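Local atomic coordinates of alpha-L-arabinosidase (Xanthomonas axonopodis pv. citri, PDB entry 6D25), a protein that probably removes L-arabinofuranosyl side groups from arabinoxylans, including internally di-substituted xylose units, as a trimeric glycoside hydrolase of family GH51. Residues T172-S177 with P229-I234; P276-T281 with T327-L332. All coordinates share one frame; numbering follows the deposited sequence.

Contact 1: T172-S177 with P229-I234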
ATOM      1  N   THR A 172      -0.287  -6.170 -24.119  1.00 17.27           N
ATOM      2  CA  THR A 172      -1.466  -6.882 -24.711  1.00 18.18           C
ATOM      3  C   THR A 172      -2.450  -5.956 -25.443  1.00 19.12           C
ATOM      4  O   THR A 172      -3.296  -6.462 -26.132  1.00 19.29           O
ATOM      5  CB  THR A 172      -2.259  -7.648 -23.633  1.00 18.16           C
ATOM      6  OG1 THR A 172      -2.862  -6.752 -22.691  1.00 18.08           O
ATOM      7  CG2 THR A 172      -1.393  -8.648 -22.903  1.00 17.45           C
ATOM      8  N   ALA A 173      -2.362  -4.641 -25.314  1.00 20.17           N
ATOM      9  CA  ALA A 173      -3.378  -3.752 -25.881  1.00 21.45           C
ATOM     10  C   ALA A 173      -3.298  -3.748 -27.412  1.00 23.51           C
ATOM     11  O   ALA A 173      -2.233  -3.504 -27.968  1.00 23.16           O
ATOM     12  CB  ALA A 173      -3.262  -2.358 -25.328  1.00 21.86           C
ATOM     13  N   PRO A 174      -4.441  -3.996 -28.090  1.00 24.24           N
ATOM     14  CA  PRO A 174      -4.508  -3.886 -29.539  1.00 25.28           C
ATOM     15  C   PRO A 174      -4.875  -2.487 -30.040  1.00 25.62           C
ATOM     16  O   PRO A 174      -4.816  -2.247 -31.240  1.00 25.03           O
ATOM     17  CB  PRO A 174      -5.619  -4.901 -29.906  1.00 26.14           C
ATOM     18  CG  PRO A 174      -6.599  -4.745 -28.769  1.00 26.06           C
ATOM     19  CD  PRO A 174      -5.712  -4.524 -27.557  1.00 25.06           C
ATOM     20  N   THR A 175      -5.272  -1.591 -29.148  1.00 25.62           N
ATOM     21  CA  THR A 175      -5.727  -0.231 -29.533  1.00 26.61           C
ATOM     22  C   THR A 175      -4.510   0.667 -29.824  1.00 25.82           C
ATOM     23  O   THR A 175      -3.356   0.220 -29.721  1.00 23.88           O
ATOM     24  CB  THR A 175      -6.538   0.371 -28.376  1.00 27.74           C
ATOM     25  OG1 THR A 175      -5.763   0.300 -27.165  1.00 27.30           O
ATOM     26  CG2 THR A 175      -7.872  -0.326 -28.226  1.00 29.35           C
ATOM     27  N   ARG A 176      -4.765   1.920 -30.068  1.00 26.52           N
ATOM     28  CA  ARG A 176      -3.721   2.930 -30.307  1.00 27.69           C
ATOM     29  C   ARG A 176      -3.555   3.827 -29.069  1.00 25.22           C
ATOM     30  O   ARG A 176      -3.318   5.030 -29.187  1.00 25.11           O
ATOM     31  CB  ARG A 176      -4.066   3.752 -31.554  1.00 31.70           C
ATOM     32  CG  ARG A 176      -4.425   2.902 -32.769  1.00 37.36           C
ATOM     33  CD  ARG A 176      -3.209   2.304 -33.410  1.00 41.78           C
ATOM     34  NE  ARG A 176      -3.492   1.435 -34.560  1.00 48.48           N
ATOM     35  CZ  ARG A 176      -2.558   0.686 -35.125  1.00 48.28           C
ATOM     36  NH1 ARG A 176      -2.871  -0.488 -35.650  1.00 50.34           N
ATOM     37  NH2 ARG A 176      -1.300   1.092 -35.084  1.00 44.52           N
ATOM     38  N   SER A 177      -3.648   3.227 -27.873  1.00 22.15           N
ATOM     39  CA  SER A 177      -3.295   3.898 -26.660  1.00 20.92           C
ATOM     40  C   SER A 177      -1.790   4.234 -26.652  1.00 20.17           C
ATOM     41  O   SER A 177      -0.983   3.622 -27.355  1.00 18.53           O
ATOM     42  CB  SER A 177      -3.677   3.016 -25.479  1.00 20.50           C
ATOM     43  OG  SER A 177      -2.701   1.976 -25.261  1.00 20.57           O
ATOM     44  N   PRO A 229      -7.772  -7.497 -22.007  1.00 26.88           N
ATOM     45  CA  PRO A 229      -8.533  -6.838 -23.082  1.00 26.98           C
ATOM     46  C   PRO A 229      -9.545  -7.831 -23.686  1.00 27.17           C
ATOM     47  O   PRO A 229      -9.546  -9.026 -23.348  1.00 27.07           O
ATOM     48  CB  PRO A 229      -7.434  -6.441 -24.064  1.00 26.58           C
ATOM     49  CG  PRO A 229      -6.439  -7.590 -23.928  1.00 26.16           C
ATOM     50  CD  PRO A 229      -6.476  -7.997 -22.467  1.00 25.62           C
ATOM     51  N   ALA A 230     -10.390  -7.361 -24.599  1.00 28.07           N
ATOM     52  CA  ALA A 230     -11.405  -8.221 -25.244  1.00 28.26           C
ATOM     53  C   ALA A 230     -10.741  -9.339 -26.055  1.00 27.46           C
ATOM     54  O   ALA A 230     -11.310 -10.395 -26.236  1.00 28.02           O
ATOM     55  CB  ALA A 230     -12.306  -7.389 -26.129  1.00 30.21           C
ATOM     56  N   SER A 231      -9.494  -9.124 -26.461  1.00 26.58           N
ATOM     57  CA  SER A 231      -8.787  -9.950 -27.433  1.00 27.01           C
ATOM     58  C   SER A 231      -8.089 -11.168 -26.822  1.00 24.77           C
ATOM     59  O   SER A 231      -7.666 -12.023 -27.550  1.00 25.53           O
ATOM     60  CB  SER A 231      -7.785  -9.076 -28.198  1.00 28.44           C
ATOM     61  OG  SER A 231      -7.152  -8.152 -27.338  1.00 26.56           O
ATOM     62  N   GLN A 232      -7.908 -11.254 -25.508  1.00 22.77           N
ATOM     63  CA  GLN A 232      -7.243 -12.406 -24.892  1.00 21.66           C
ATOM     64  C   GLN A 232      -7.537 -12.412 -23.384  1.00 21.87           C
ATOM     65  O   GLN A 232      -7.801 -11.365 -22.786  1.00 22.87           O
ATOM     66  CB  GLN A 232      -5.723 -12.391 -25.102  1.00 20.27           C
ATOM     67  CG  GLN A 232      -5.000 -11.213 -24.467  1.00 18.74           C
ATOM     68  CD  GLN A 232      -3.502 -11.310 -24.620  1.00 18.79           C
ATOM     69  OE1 GLN A 232      -2.857 -12.107 -23.895  1.00 18.38           O
ATOM     70  NE2 GLN A 232      -2.956 -10.526 -25.572  1.00 17.61           N
ATOM     71  N   LYS A 233      -7.438 -13.579 -22.811  1.00 21.87           N
ATOM     72  CA  LYS A 233      -7.665 -13.765 -21.363  1.00 22.91           C
ATOM     73  C   LYS A 233      -6.319 -13.914 -20.637  1.00 20.98           C
ATOM     74  O   LYS A 233      -5.511 -14.793 -20.969  1.00 21.11           O
ATOM     75  CB  LYS A 233      -8.552 -14.996 -21.188  1.00 24.88           C
ATOM     76  CG  LYS A 233      -8.722 -15.450 -19.756  1.00 28.58           C
ATOM     77  CD  LYS A 233      -9.571 -14.551 -18.907  1.00 30.43           C
ATOM     78  CE  LYS A 233     -10.250 -15.347 -17.793  1.00 32.57           C
ATOM     79  NZ  LYS A 233     -10.669 -14.450 -16.706  1.00 33.13           N
ATOM     80  N   ILE A 234      -6.094 -13.050 -19.660  1.00 19.33           N
ATOM     81  CA  ILE A 234      -4.920 -13.106 -18.760  1.00 18.80           C
ATOM     82  C   ILE A 234      -5.347 -13.807 -17.458  1.00 18.84           C
ATOM     83  O   ILE A 234      -6.110 -13.248 -16.680  1.00 18.97           O
ATOM     84  CB  ILE A 234      -4.374 -11.705 -18.481  1.00 18.31           C
ATOM     85  CG1 ILE A 234      -4.069 -10.958 -19.786  1.00 19.74           C
ATOM     86  CG2 ILE A 234      -3.131 -11.781 -17.595  1.00 18.66           C
ATOM     87  CD1 ILE A 234      -3.634  -9.512 -19.603  1.00 19.86           C
TER
HETATM   88  O   HOH W   1      -4.468  -8.693 -27.269  1.00 18.15           O
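The side chains of Thr172 and Gln232 cross at about a right angle, and this is the tight part of the contact. Thr172 CB lies 3.5 Å from Gln232 NE2. The methyl branch presses on the same amide, with Thr172 CG2 3.8 Å from Gln232 CD. On another flank, Thr172 OG1 lies 3.8 Å from Pro229 CD. Its hydroxyl is hydrogen-bonded to Ala168 O in the helix it ends; with chi1 at 66°, OG1 stands between the backbone N and the carbonyl carbon. The methyl is thereby left to meet Gln232 and, more distantly, Ile234 CD1. The Gln232 amide is held at both ends. Its OE1 accepts from Val194 N, and its NE2 donates to Trp192 O and to a water. These bonds should fix which end is oxygen and which is nitrogen.

The outer side is looser and wetter. No direct hydrogen bond joins the two segments. Instead the water accepts from Gln232 NE2 at 2.9 Å and donates to Thr172 O at 2.8 Å. It also bonds to Ser231 OG at 2.7 Å. Beside it the exposed ring of Pro174 rests against Ser231, with Pro174 CG 3.7 Å from Ser231 OG.

Pro229 to Gln232 form a type I beta turn, which brings Pro229, Ser231 and Gln232 round Thr172 and Pro174. The 172-177 loop links helix 161-172 to helix 178-185, and Ser177 caps the latter's start. The turn sits between helix 212-224 and strand 235-238.

Contact 2: P276-T281 with T327-L332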
ATOM      1  N   PRO A 276      21.094 -24.267   2.590  1.00 24.25           N
ATOM      2  CA  PRO A 276      21.526 -25.394   1.739  1.00 24.11           C
ATOM      3  C   PRO A 276      23.036 -25.638   1.814  1.00 25.28           C
ATOM      4  O   PRO A 276      23.809 -24.789   1.423  1.00 26.04           O
ATOM      5  CB  PRO A 276      21.114 -25.023   0.317  1.00 24.25           C
ATOM      6  CG  PRO A 276      20.089 -23.950   0.513  1.00 24.23           C
ATOM      7  CD  PRO A 276      20.557 -23.192   1.746  1.00 24.30           C
ATOM      8  N   ARG A 277      23.442 -26.782   2.339  1.00 25.03           N
ATOM      9  CA  ARG A 277      24.868 -27.059   2.510  1.00 27.27           C
ATOM     10  C   ARG A 277      25.270 -28.412   1.907  1.00 24.42           C
ATOM     11  O   ARG A 277      26.425 -28.766   2.019  1.00 24.73           O
ATOM     12  CB  ARG A 277      25.246 -27.022   3.999  1.00 30.95           C
ATOM     13  CG  ARG A 277      25.146 -25.637   4.618  1.00 36.48           C
ATOM     14  CD  ARG A 277      25.668 -25.653   6.061  1.00 45.07           C
ATOM     15  NE  ARG A 277      25.363 -24.437   6.836  1.00 51.49           N
ATOM     16  CZ  ARG A 277      26.007 -23.263   6.719  1.00 55.43           C
ATOM     17  NH1 ARG A 277      26.952 -23.107   5.806  1.00 57.97           N
ATOM     18  NH2 ARG A 277      25.661 -22.239   7.485  1.00 55.58           N
ATOM     19  N   ALA A 278      24.365 -29.156   1.301  1.00 21.69           N
ATOM     20  CA  ALA A 278      24.699 -30.491   0.790  1.00 21.62           C
ATOM     21  C   ALA A 278      25.439 -30.394  -0.551  1.00 20.76           C
ATOM     22  O   ALA A 278      25.098 -29.533  -1.395  1.00 20.70           O
ATOM     23  CB  ALA A 278      23.436 -31.314   0.659  1.00 21.90           C
ATOM     24  N   SER A 279      26.421 -31.270  -0.762  1.00 19.96           N
ATOM     25  CA  SER A 279      27.172 -31.263  -2.048  1.00 20.00           C
ATOM     26  C   SER A 279      26.265 -31.723  -3.193  1.00 19.39           C
ATOM     27  O   SER A 279      25.551 -32.710  -3.051  1.00 19.81           O
ATOM     28  CB  SER A 279      28.406 -32.111  -1.985  1.00 20.51           C
ATOM     29  OG  SER A 279      29.025 -32.220  -3.240  1.00 20.05           O
ATOM     30  N   SER A 280      26.355 -31.025  -4.327  1.00 18.55           N
ATOM     31  CA  SER A 280      25.692 -31.410  -5.578  1.00 18.34           C
ATOM     32  C   SER A 280      26.514 -32.443  -6.368  1.00 18.80           C
ATOM     33  O   SER A 280      26.002 -33.006  -7.329  1.00 18.71           O
ATOM     34  CB  SER A 280      25.426 -30.192  -6.440  1.00 17.70           C
ATOM     35  OG  SER A 280      26.640 -29.620  -6.916  1.00 17.23           O
ATOM     36  N   THR A 281      27.782 -32.649  -6.013  1.00 20.56           N
ATOM     37  CA  THR A 281      28.700 -33.470  -6.815  1.00 21.81           C
ATOM     38  C   THR A 281      29.118 -34.766  -6.116  1.00 23.90           C
ATOM     39  O   THR A 281      29.460 -35.700  -6.806  1.00 23.70           O
ATOM     40  CB  THR A 281      30.000 -32.735  -7.150  1.00 22.04           C
ATOM     41  OG1 THR A 281      30.641 -32.351  -5.928  1.00 22.25           O
ATOM     42  CG2 THR A 281      29.778 -31.517  -8.017  1.00 21.80           C
ATOM     43  N   THR A 327      15.771 -29.283  -6.481  1.00 16.02           N
ATOM     44  CA  THR A 327      16.798 -29.413  -5.486  1.00 16.48           C
ATOM     45  C   THR A 327      17.524 -28.084  -5.282  1.00 16.50           C
ATOM     46  O   THR A 327      17.728 -27.323  -6.195  1.00 15.91           O
ATOM     47  CB  THR A 327      17.792 -30.518  -5.864  1.00 17.00           C
ATOM     48  OG1 THR A 327      18.318 -30.277  -7.177  1.00 16.71           O
ATOM     49  CG2 THR A 327      17.137 -31.872  -5.814  1.00 16.62           C
ATOM     50  N   TRP A 328      17.964 -27.889  -4.047  1.00 16.44           N
ATOM     51  CA  TRP A 328      18.807 -26.756  -3.675  1.00 16.80           C
ATOM     52  C   TRP A 328      19.969 -27.279  -2.825  1.00 17.10           C
ATOM     53  O   TRP A 328      19.751 -27.767  -1.723  1.00 16.99           O
ATOM     54  CB  TRP A 328      17.975 -25.708  -2.931  1.00 17.00           C
ATOM     55  CG  TRP A 328      18.588 -24.344  -2.849  1.00 17.25           C
ATOM     56  CD1 TRP A 328      19.915 -24.017  -2.782  1.00 16.98           C
ATOM     57  CD2 TRP A 328      17.866 -23.100  -2.767  1.00 16.97           C
ATOM     58  NE1 TRP A 328      20.068 -22.665  -2.696  1.00 17.08           N
ATOM     59  CE2 TRP A 328      18.828 -22.067  -2.676  1.00 17.48           C
ATOM     60  CE3 TRP A 328      16.515 -22.763  -2.759  1.00 17.46           C
ATOM     61  CZ2 TRP A 328      18.478 -20.723  -2.571  1.00 17.08           C
ATOM     62  CZ3 TRP A 328      16.162 -21.428  -2.692  1.00 17.63           C
ATOM     63  CH2 TRP A 328      17.137 -20.425  -2.605  1.00 17.91           C
ATOM     64  N   TYR A 329      21.179 -27.159  -3.384  1.00 17.34           N
ATOM     65  CA  TYR A 329      22.417 -27.647  -2.784  1.00 18.16           C
ATOM     66  C   TYR A 329      23.321 -26.477  -2.350  1.00 18.16           C
ATOM     67  O   TYR A 329      23.026 -25.342  -2.621  1.00 17.25           O
ATOM     68  CB  TYR A 329      23.170 -28.512  -3.806  1.00 18.46           C
ATOM     69  CG  TYR A 329      22.409 -29.720  -4.308  1.00 18.69           C
ATOM     70  CD1 TYR A 329      21.955 -30.695  -3.420  1.00 19.75           C
ATOM     71  CD2 TYR A 329      22.193 -29.926  -5.658  1.00 18.43           C
ATOM     72  CE1 TYR A 329      21.269 -31.817  -3.871  1.00 20.24           C
ATOM     73  CE2 TYR A 329      21.537 -31.056  -6.127  1.00 18.42           C
ATOM     74  CZ  TYR A 329      21.061 -32.002  -5.229  1.00 19.22           C
ATOM     75  OH  TYR A 329      20.416 -33.135  -5.670  1.00 19.81           O
ATOM     76  N   ALA A 330      24.449 -26.795  -1.724  1.00 18.73           N
ATOM     77  CA  ALA A 330      25.530 -25.829  -1.559  1.00 20.26           C
ATOM     78  C   ALA A 330      25.950 -25.330  -2.945  1.00 21.03           C
ATOM     79  O   ALA A 330      25.950 -26.092  -3.923  1.00 22.10           O
ATOM     80  CB  ALA A 330      26.723 -26.437  -0.840  1.00 20.83           C
ATOM     81  N   PRO A 331      26.374 -24.086  -3.020  1.00 21.56           N
ATOM     82  CA  PRO A 331      26.976 -23.593  -4.269  1.00 22.10           C
ATOM     83  C   PRO A 331      28.286 -24.338  -4.574  1.00 22.64           C
ATOM     84  O   PRO A 331      28.986 -24.756  -3.648  1.00 22.23           O
ATOM     85  CB  PRO A 331      27.241 -22.112  -3.983  1.00 22.23           C
ATOM     86  CG  PRO A 331      27.481 -22.075  -2.480  1.00 23.28           C
ATOM     87  CD  PRO A 331      26.561 -23.128  -1.901  1.00 21.99           C
ATOM     88  N   LEU A 332      28.608 -24.518  -5.854  1.00 21.96           N
ATOM     89  CA  LEU A 332      29.853 -25.152  -6.194  1.00 22.73           C
ATOM     90  C   LEU A 332      31.028 -24.327  -5.655  1.00 24.10           C
ATOM     91  O   LEU A 332      30.985 -23.095  -5.635  1.00 22.33           O
ATOM     92  CB  LEU A 332      29.964 -25.291  -7.717  1.00 22.49           C
ATOM     93  CG  LEU A 332      29.081 -26.372  -8.330  1.00 21.88           C
ATOM     94  CD1 LEU A 332      28.912 -26.148  -9.827  1.00 21.61           C
ATOM     95  CD2 LEU A 332      29.619 -27.749  -8.037  1.00 22.22           C
TER
HETATM   96  O   HOH W   2      21.251 -28.833   0.491  1.00 16.96           O
HETATM   97  O   HOH W   3      27.379 -28.101  -4.790  1.00 23.00           O
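Pro276 lies over the indole of Trp328 in a close CH-pi contact: Pro276 CG is 3.5 Å from the centroid of the five-membered ring, 20° off its normal. The two loops follow strands 262-269 and 319-325, the sixth and seventh strands of the (beta/alpha)8 barrel typical of GH51. Trp328 CG is anti to its own backbone N (chi1 -163°), which brings the indole under the proline. Tyr268 and Trp274 pack edge-to-face with the same indole, so it belongs to an aromatic cluster.

Further along, Ser280 rides over one face of Tyr329. Its CA is 4.1 Å from the ring centroid, offset toward the rim, and Ser280 CB comes within 3.3 Å of Tyr329 CD2. The phenol end of Tyr329 is anchored to Asp348.

Between the two ring contacts, one direct hydrogen bond ties the backbones. Ala330 N donates to Ala278 O over 2.8 Å, tilted 26° from the carbonyl plane. Waters add further links. One donates to Ala330 O at 2.6 Å and bonds to Ser280 OG, which is also hydrogen-bonded to Gln343 N. Another joins Ala278 N to Trp328 O. Ser279 OG accepts from Thr281 N in an ST turn and is also hydrogen-bonded to Thr282 N. There the two methyls Thr281 CG2 and Leu332 CD2 meet 3.8 Å apart.

How the contacts relate
Contacts 1 and 2 lie on opposite sides of the chain's centre, 44 Å apart between centres and about 26 Å between nearest atoms. They mark the two ends of the barrel. Contact 1 joins loops on the side where strands 196-199 and 235-238 begin. Contact 2 joins loops that leave the C-terminal ends of strands, the end where GH51 enzymes keep their active site. A glycerol about 4 Å from the Trp328 side chain is consistent with a pocket there, though it probably came from crystallisation. Contact 1 instead borders a second subunit: Arg176 N bonds Glu129 of that neighbouring chain. No other chain touches contact 2.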